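Local atomic coordinates of chemotactic transducer PctC (Pseudomonas aeruginosa, PDB entry 5LTV), a protein that acts as an amino acid chemoreceptor, probably steering chemotaxis, and binds gamma-aminobutyrate in its Cache-type ligand-binding domain. Residues R56-L67 with Q81-F91; G187-A195 with V249-L257. All blocks are in the same frame, centred on the assembly; numbering follows the deposited sequence.

Interaction 1: residues R56-L67 with Q81-F91; sequences RMHLVEGLASQL and QLEQPVFSRNF. With SO4 (sulfate ion), chain J.
F91 sets its ring rim against helix 56-67 where the packing is tight, and F87 follows one turn on. F91 meets R56 O and L59 CB edge-on, while V60 CG2 comes obliquely within 3.5 Å of its CZ; the aliphatic part of R56 slides past the same ring, CG lying 3.6 Å from F91 CE1. L63 CD1 touches L82 CD2 at 3.6 Å, and V94 of strand 93-98 backs L63, L82 and F87. In this Cache domain the long helix 34-68 lies against the ligand-binding sheet, and the short helix 85-90 runs back beside it, roughly antiparallel at 148°, before the chain enters strand 93-98. The outer side is looser and polar. Bent at chi2 (59°), R56 brings NE to N90 O at 3.1 Å, near the guanidinium plane, whereas N90 OD1 sits over one face of that group. NH1 and NH2 of R56 hydrogen-bond a sulfate, probably from the crystallisation liquor, that also bonds W52. At the far end, Q81 NE2 donates to an in-plane lone pair of Q66 OE1 at 3.0 Å, the amides standing 71° apart, and Q66 NE2 reaches the F87 edge. L59 CD2 and V86 CG2 touch lightly at 4.3 Å.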
# COMPACT_ATOMS: atom_id res chain seq x y z
N ARG A 56 -2.62 -4.67 8.05
CA ARG A 56 -3.14 -5.00 6.72
C ARG A 56 -2.29 -6.07 6.04
O ARG A 56 -2.82 -7.01 5.44
CB ARG A 56 -3.25 -3.71 5.89
CG ARG A 56 -4.67 -3.17 5.86
CD ARG A 56 -5.18 -2.86 7.30
NE ARG A 56 -6.48 -2.20 7.27
CZ ARG A 56 -7.01 -1.54 8.28
NH1 ARG A 56 -6.37 -1.40 9.44
NH2 ARG A 56 -8.20 -0.97 8.11
N MET A 57 -0.97 -5.97 6.15
CA MET A 57 -0.10 -7.01 5.61
C MET A 57 -0.46 -8.39 6.15
O MET A 57 -0.57 -9.36 5.40
CB MET A 57 1.37 -6.68 5.92
CG MET A 57 1.86 -5.46 5.14
SD MET A 57 3.57 -4.90 5.41
CE MET A 57 4.04 -5.80 6.87
N HIS A 58 -0.64 -8.48 7.47
CA HIS A 58 -0.93 -9.76 8.09
C HIS A 58 -2.21 -10.36 7.52
O HIS A 58 -2.29 -11.57 7.29
CB HIS A 58 -1.04 -9.59 9.61
CG HIS A 58 0.22 -9.11 10.26
ND1 HIS A 58 0.25 -8.50 11.49
CD2 HIS A 58 1.51 -9.17 9.83
CE1 HIS A 58 1.50 -8.19 11.80
NE2 HIS A 58 2.28 -8.57 10.80
N LEU A 59 -3.22 -9.51 7.30
CA LEU A 59 -4.48 -10.01 6.77
C LEU A 59 -4.29 -10.57 5.38
O LEU A 59 -4.87 -11.60 5.03
CB LEU A 59 -5.56 -8.90 6.79
CG LEU A 59 -6.09 -8.59 8.20
CD1 LEU A 59 -6.91 -7.28 8.23
CD2 LEU A 59 -6.91 -9.78 8.76
N VAL A 60 -3.44 -9.91 4.57
CA VAL A 60 -3.18 -10.37 3.21
C VAL A 60 -2.37 -11.66 3.23
O VAL A 60 -2.67 -12.63 2.51
CB VAL A 60 -2.50 -9.24 2.40
CG1 VAL A 60 -2.05 -9.73 1.05
CG2 VAL A 60 -3.49 -8.07 2.22
N GLU A 61 -1.39 -11.72 4.14
CA GLU A 61 -0.69 -12.97 4.37
C GLU A 61 -1.66 -14.08 4.76
O GLU A 61 -1.51 -15.22 4.30
CB GLU A 61 0.38 -12.80 5.45
CG GLU A 61 1.67 -12.25 4.94
CD GLU A 61 2.43 -11.37 5.94
OE1 GLU A 61 3.38 -10.67 5.52
OE2 GLU A 61 2.11 -11.38 7.16
N GLY A 62 -2.63 -13.77 5.62
CA GLY A 62 -3.52 -14.83 6.06
C GLY A 62 -4.49 -15.25 4.98
O GLY A 62 -4.96 -16.40 4.96
N LEU A 63 -4.81 -14.32 4.05
CA LEU A 63 -5.67 -14.64 2.92
C LEU A 63 -4.98 -15.65 2.02
O LEU A 63 -5.58 -16.62 1.58
CB LEU A 63 -6.04 -13.37 2.14
CG LEU A 63 -6.78 -13.56 0.79
CD1 LEU A 63 -7.99 -14.46 0.93
CD2 LEU A 63 -7.28 -12.21 0.23
N ALA A 64 -3.70 -15.41 1.75
CA ALA A 64 -2.92 -16.36 0.96
C ALA A 64 -2.84 -17.73 1.63
O ALA A 64 -3.03 -18.76 0.97
CB ALA A 64 -1.51 -15.81 0.73
N SER A 65 -2.53 -17.77 2.93
CA SER A 65 -2.49 -19.09 3.59
C SER A 65 -3.86 -19.76 3.60
O SER A 65 -3.96 -20.96 3.36
CB SER A 65 -1.92 -18.98 5.01
OG SER A 65 -2.63 -18.07 5.80
N GLN A 66 -4.94 -19.01 3.86
CA GLN A 66 -6.27 -19.60 3.76
C GLN A 66 -6.52 -20.24 2.41
O GLN A 66 -7.13 -21.31 2.33
CB GLN A 66 -7.33 -18.54 3.96
CG GLN A 66 -7.77 -18.25 5.28
CD GLN A 66 -8.67 -17.10 5.18
OE1 GLN A 66 -9.82 -17.27 4.82
NE2 GLN A 66 -8.19 -15.93 5.54
N LEU A 67 -6.14 -19.54 1.32
CA LEU A 67 -6.41 -20.06 -0.02
C LEU A 67 -5.54 -21.26 -0.35
O LEU A 67 -6.02 -22.21 -0.97
CB LEU A 67 -6.22 -18.96 -1.07
CG LEU A 67 -7.17 -17.78 -1.02
CD1 LEU A 67 -6.67 -16.62 -1.87
CD2 LEU A 67 -8.49 -18.23 -1.51
N GLN A 81 -14.30 -17.93 0.59
CA GLN A 81 -13.20 -17.41 1.42
C GLN A 81 -13.07 -15.87 1.33
O GLN A 81 -12.89 -15.20 2.34
CB GLN A 81 -11.90 -18.11 1.01
CG GLN A 81 -11.05 -18.63 2.14
CD GLN A 81 -11.72 -19.72 2.98
OE1 GLN A 81 -12.55 -20.51 2.49
NE2 GLN A 81 -11.36 -19.76 4.27
N LEU A 82 -13.22 -15.30 0.12
CA LEU A 82 -13.08 -13.85 -0.05
C LEU A 82 -14.25 -13.06 0.51
O LEU A 82 -14.10 -11.87 0.82
CB LEU A 82 -12.87 -13.49 -1.54
CG LEU A 82 -11.50 -13.98 -2.08
CD1 LEU A 82 -11.31 -13.78 -3.59
CD2 LEU A 82 -10.43 -13.25 -1.38
N GLU A 83 -15.40 -13.71 0.70
CA GLU A 83 -16.58 -13.00 1.17
C GLU A 83 -16.60 -12.76 2.68
O GLU A 83 -17.56 -12.16 3.17
CB GLU A 83 -17.84 -13.77 0.72
CG GLU A 83 -18.03 -13.48 -0.73
CD GLU A 83 -19.28 -14.06 -1.32
OE1 GLU A 83 -20.02 -14.74 -0.58
OE2 GLU A 83 -19.53 -13.81 -2.52
N GLN A 84 -15.57 -13.18 3.42
CA GLN A 84 -15.54 -12.93 4.86
C GLN A 84 -15.62 -11.43 5.18
O GLN A 84 -14.89 -10.62 4.57
CB GLN A 84 -14.29 -13.54 5.48
CG GLN A 84 -14.32 -15.04 5.50
CD GLN A 84 -13.00 -15.61 5.91
OE1 GLN A 84 -12.20 -16.07 5.06
NE2 GLN A 84 -12.74 -15.57 7.23
N PRO A 85 -16.46 -11.02 6.13
CA PRO A 85 -16.64 -9.58 6.37
C PRO A 85 -15.38 -8.89 6.89
O PRO A 85 -15.25 -7.66 6.72
CB PRO A 85 -17.78 -9.52 7.41
CG PRO A 85 -18.51 -10.85 7.28
CD PRO A 85 -17.52 -11.86 6.72
N VAL A 86 -14.44 -9.61 7.50
CA VAL A 86 -13.22 -8.95 7.98
C VAL A 86 -12.47 -8.29 6.82
O VAL A 86 -11.85 -7.24 7.00
CB VAL A 86 -12.32 -9.96 8.76
CG1 VAL A 86 -11.82 -11.10 7.84
CG2 VAL A 86 -11.16 -9.25 9.43
N PHE A 87 -12.55 -8.87 5.61
CA PHE A 87 -11.89 -8.29 4.45
C PHE A 87 -12.57 -7.00 3.99
O PHE A 87 -11.90 -6.01 3.70
CB PHE A 87 -11.85 -9.34 3.31
CG PHE A 87 -10.97 -10.53 3.64
CD1 PHE A 87 -9.70 -10.33 4.21
CD2 PHE A 87 -11.43 -11.85 3.48
CE1 PHE A 87 -8.89 -11.43 4.57
CE2 PHE A 87 -10.63 -12.93 3.82
CZ PHE A 87 -9.35 -12.71 4.38
N SER A 88 -13.90 -6.98 3.94
CA SER A 88 -14.56 -5.76 3.48
C SER A 88 -14.50 -4.66 4.54
O SER A 88 -14.47 -3.48 4.20
CB SER A 88 -16.00 -6.04 3.05
OG SER A 88 -16.78 -6.60 4.09
N ARG A 89 -14.41 -5.02 5.81
CA ARG A 89 -14.23 -4.02 6.86
C ARG A 89 -12.85 -3.36 6.80
O ARG A 89 -12.70 -2.22 7.25
CB ARG A 89 -14.45 -4.66 8.24
CG ARG A 89 -15.94 -4.93 8.54
CD ARG A 89 -16.15 -5.18 10.05
NE ARG A 89 -15.33 -6.30 10.52
CZ ARG A 89 -15.81 -7.52 10.74
NH1 ARG A 89 -17.08 -7.74 10.55
NH2 ARG A 89 -15.03 -8.49 11.18
N ASN A 90 -11.83 -4.05 6.29
CA ASN A 90 -10.50 -3.50 6.47
C ASN A 90 -9.79 -3.19 5.17
O ASN A 90 -8.71 -2.60 5.21
CB ASN A 90 -9.63 -4.45 7.31
CG ASN A 90 -10.12 -4.55 8.74
OD1 ASN A 90 -10.09 -3.57 9.50
ND2 ASN A 90 -10.63 -5.74 9.12
N PHE A 91 -10.36 -3.56 4.02
CA PHE A 91 -9.81 -3.21 2.72
C PHE A 91 -10.90 -2.52 1.91
O PHE A 91 -12.09 -2.65 2.21
CB PHE A 91 -9.27 -4.45 1.96
CG PHE A 91 -8.07 -5.10 2.65
CD1 PHE A 91 -6.77 -4.65 2.40
CD2 PHE A 91 -8.25 -6.12 3.56
CE1 PHE A 91 -5.67 -5.21 3.09
CE2 PHE A 91 -7.16 -6.68 4.24
CZ PHE A 91 -5.87 -6.22 4.00
S SO4 J . -9.20 1.02 10.85
O1 SO4 J . -8.59 2.27 10.35
O2 SO4 J . -9.94 1.25 12.09
O3 SO4 J . -8.14 0.04 11.15
O4 SO4 J . -10.13 0.46 9.87

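Interaction 2: residues G187-A195 with V249-L257; sequences GYAFLVSDA and VTWYVALVL
Over the face of the F190 ring sits the methyl group of A254, its CB 3.5 Å from the ring centroid and only 17° off the normal, a CH-pi contact made across a hydrogen-bonded antiparallel pair. Y188 and V256 repeat the theme two residues along: the valine lies beside the tyrosine, pointing the same way, with CB 3.8 Å from the centroid of the Y188 ring. Both aromatic residues place CG between their own N and carbonyl carbon (chi1 62° for Y188, 66° for F190), which lays each ring over its cross-strand partner. V256 CG2 serves both rings, over the face of Y188 but at the edge of F190, 3.7 Å from its CE1. Y252 behaves differently, presenting its ring edge to D194 CB. On the other face of the sheet, L191 CD2 approaches W251 CE3 obliquely at 3.8 Å, S193 CB meets CD1 of the same indole, and A189 CB touches L255 CD2. Paired backbone bonds at Y188-V256, F190-A254 and V192-Y252 set this register; beyond them D194 N bonds T250 O, and a water links D194 OD1 to T250 N, 3.0 Å from each. The two strands stand side by side in a five-stranded antiparallel sheet, with 198-200 flanking 188-193 and 237-242 flanking 251-256. F240 of strand 237-242 packs beside V192 and A254, and H201 meets the Y188 and F190 rings, while on the opposite face V253 and L255 rest on helix 34-68 and W251 reaches strand 134-140.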
# COMPACT_ATOMS: atom_id res chain seq x y z
N GLY A 187 1.08 23.20 10.19
CA GLY A 187 1.94 22.12 9.74
C GLY A 187 1.20 20.86 9.30
O GLY A 187 -0.01 20.77 9.49
N TYR A 188 1.91 19.89 8.72
CA TYR A 188 1.27 18.72 8.15
C TYR A 188 2.31 17.62 7.92
O TYR A 188 3.51 17.81 8.12
CB TYR A 188 0.55 19.08 6.84
CG TYR A 188 1.45 19.60 5.75
CD1 TYR A 188 1.81 20.95 5.68
CD2 TYR A 188 1.93 18.75 4.77
CE1 TYR A 188 2.64 21.42 4.67
CE2 TYR A 188 2.74 19.21 3.75
CZ TYR A 188 3.10 20.53 3.71
OH TYR A 188 3.92 20.93 2.68
N ALA A 189 1.83 16.45 7.49
CA ALA A 189 2.70 15.30 7.26
C ALA A 189 2.39 14.64 5.92
O ALA A 189 1.22 14.50 5.55
CB ALA A 189 2.56 14.29 8.39
N PHE A 190 3.42 14.23 5.19
CA PHE A 190 3.18 13.43 3.99
C PHE A 190 4.13 12.24 3.97
O PHE A 190 4.92 12.01 4.90
CB PHE A 190 3.23 14.31 2.73
CG PHE A 190 4.56 14.88 2.41
CD1 PHE A 190 4.99 16.08 3.00
CD2 PHE A 190 5.38 14.26 1.46
CE1 PHE A 190 6.22 16.62 2.68
CE2 PHE A 190 6.62 14.79 1.14
CZ PHE A 190 7.05 15.97 1.74
N LEU A 191 4.01 11.42 2.93
CA LEU A 191 4.80 10.21 2.80
C LEU A 191 5.50 10.23 1.46
O LEU A 191 4.90 10.57 0.45
CB LEU A 191 3.93 8.95 2.95
CG LEU A 191 4.71 7.66 3.22
CD1 LEU A 191 5.02 7.45 4.73
CD2 LEU A 191 3.95 6.48 2.69
N VAL A 192 6.78 9.88 1.45
CA VAL A 192 7.63 10.04 0.28
C VAL A 192 8.63 8.89 0.26
O VAL A 192 9.10 8.44 1.31
CB VAL A 192 8.34 11.42 0.28
CG1 VAL A 192 9.22 11.58 1.51
CG2 VAL A 192 9.17 11.61 -0.98
N SER A 193 8.94 8.39 -0.93
CA SER A 193 9.87 7.29 -1.05
C SER A 193 11.30 7.82 -1.00
O SER A 193 11.56 9.02 -1.14
CB SER A 193 9.65 6.51 -2.35
OG SER A 193 10.18 7.20 -3.47
N ASP A 194 12.24 6.89 -0.82
CA ASP A 194 13.66 7.25 -0.75
C ASP A 194 14.14 7.91 -2.04
O ASP A 194 15.05 8.75 -1.99
CB ASP A 194 14.49 6.00 -0.44
CG ASP A 194 14.23 4.85 -1.40
OD1 ASP A 194 13.25 4.89 -2.20
OD2 ASP A 194 15.00 3.88 -1.33
N ALA A 195 13.55 7.56 -3.17
CA ALA A 195 13.91 8.17 -4.45
C ALA A 195 13.31 9.55 -4.66
O ALA A 195 13.62 10.19 -5.67
CB ALA A 195 13.49 7.25 -5.60
N VAL A 249 10.80 -1.70 0.40
CA VAL A 249 10.74 -0.26 0.17
C VAL A 249 11.41 0.45 1.32
O VAL A 249 11.55 -0.08 2.43
CB VAL A 249 9.29 0.27 0.01
CG1 VAL A 249 8.59 -0.34 -1.20
CG2 VAL A 249 8.47 0.00 1.28
N THR A 250 11.83 1.69 1.06
CA THR A 250 12.28 2.61 2.09
C THR A 250 11.42 3.86 1.93
O THR A 250 11.58 4.62 0.98
CB THR A 250 13.77 2.94 1.97
OG1 THR A 250 14.49 1.73 1.89
CG2 THR A 250 14.25 3.71 3.19
N TRP A 251 10.48 4.05 2.84
CA TRP A 251 9.57 5.16 2.76
C TRP A 251 9.69 5.99 4.02
O TRP A 251 9.99 5.46 5.10
CB TRP A 251 8.13 4.71 2.57
CG TRP A 251 7.86 4.04 1.30
CD1 TRP A 251 8.63 3.99 0.21
CD2 TRP A 251 6.63 3.37 0.94
NE1 TRP A 251 8.01 3.29 -0.82
CE2 TRP A 251 6.75 2.91 -0.39
CE3 TRP A 251 5.44 3.11 1.61
CZ2 TRP A 251 5.74 2.20 -1.06
CZ3 TRP A 251 4.42 2.39 0.93
CH2 TRP A 251 4.58 1.96 -0.38
N TYR A 252 9.49 7.29 3.87
CA TYR A 252 9.70 8.21 4.97
C TYR A 252 8.43 8.97 5.26
O TYR A 252 7.66 9.30 4.34
CB TYR A 252 10.81 9.22 4.65
CG TYR A 252 12.18 8.64 4.48
CD1 TYR A 252 12.57 8.09 3.28
CD2 TYR A 252 13.11 8.68 5.52
CE1 TYR A 252 13.84 7.55 3.11
CE2 TYR A 252 14.39 8.17 5.36
CZ TYR A 252 14.75 7.59 4.14
OH TYR A 252 16.00 7.06 3.90
N VAL A 253 8.21 9.20 6.55
CA VAL A 253 7.28 10.23 7.02
C VAL A 253 7.98 11.57 6.94
O VAL A 253 9.07 11.76 7.51
CB VAL A 253 6.82 9.94 8.46
CG1 VAL A 253 6.05 11.13 9.01
CG2 VAL A 253 5.97 8.69 8.49
N ALA A 254 7.38 12.50 6.21
CA ALA A 254 7.87 13.88 6.14
C ALA A 254 6.95 14.75 6.97
O ALA A 254 5.72 14.71 6.77
CB ALA A 254 7.94 14.39 4.70
N LEU A 255 7.52 15.51 7.91
CA LEU A 255 6.78 16.49 8.70
C LEU A 255 7.18 17.89 8.27
O LEU A 255 8.37 18.20 8.18
CB LEU A 255 7.06 16.35 10.20
CG LEU A 255 6.72 15.05 10.90
CD1 LEU A 255 7.07 15.12 12.38
CD2 LEU A 255 5.26 14.77 10.72
N VAL A 256 6.18 18.75 8.04
CA VAL A 256 6.41 20.12 7.62
C VAL A 256 5.86 21.03 8.71
O VAL A 256 4.67 20.95 9.03
CB VAL A 256 5.75 20.41 6.26
CG1 VAL A 256 6.09 21.84 5.73
CG2 VAL A 256 6.09 19.29 5.22
N LEU A 257 6.71 21.87 9.27
CA LEU A 257 6.24 22.84 10.25
C LEU A 257 6.66 24.27 9.90
O LEU A 257 7.75 24.50 9.37
CB LEU A 257 6.75 22.46 11.64
CG LEU A 257 6.34 23.35 12.82
CD1 LEU A 257 4.82 23.42 12.90
CD2 LEU A 257 6.93 22.83 14.13
O HOH W 1 11.59 2.45 -1.80

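Interactions 1 and 2 belong to two halves of the chain, consistent with a double Cache architecture: one lies beside the sheet that contains strand 93-98, the other within the second sheet, and both sheets have strand order 2-1-5-4-3. Their centres are 28 Å apart, their nearest atoms about 8 Å, and they do not touch. Helix 34-68 joins them, supplying residues 56-67 to interaction 1 and, through I41, T45 and A46, a support for strand 251-256. The bound gamma-aminobutyrate lies closer to interaction 1, about 9 Å from the F91 side chain, and S93 and Y95, just further along the chain, line its pocket. Neither contact supplies a pocket residue.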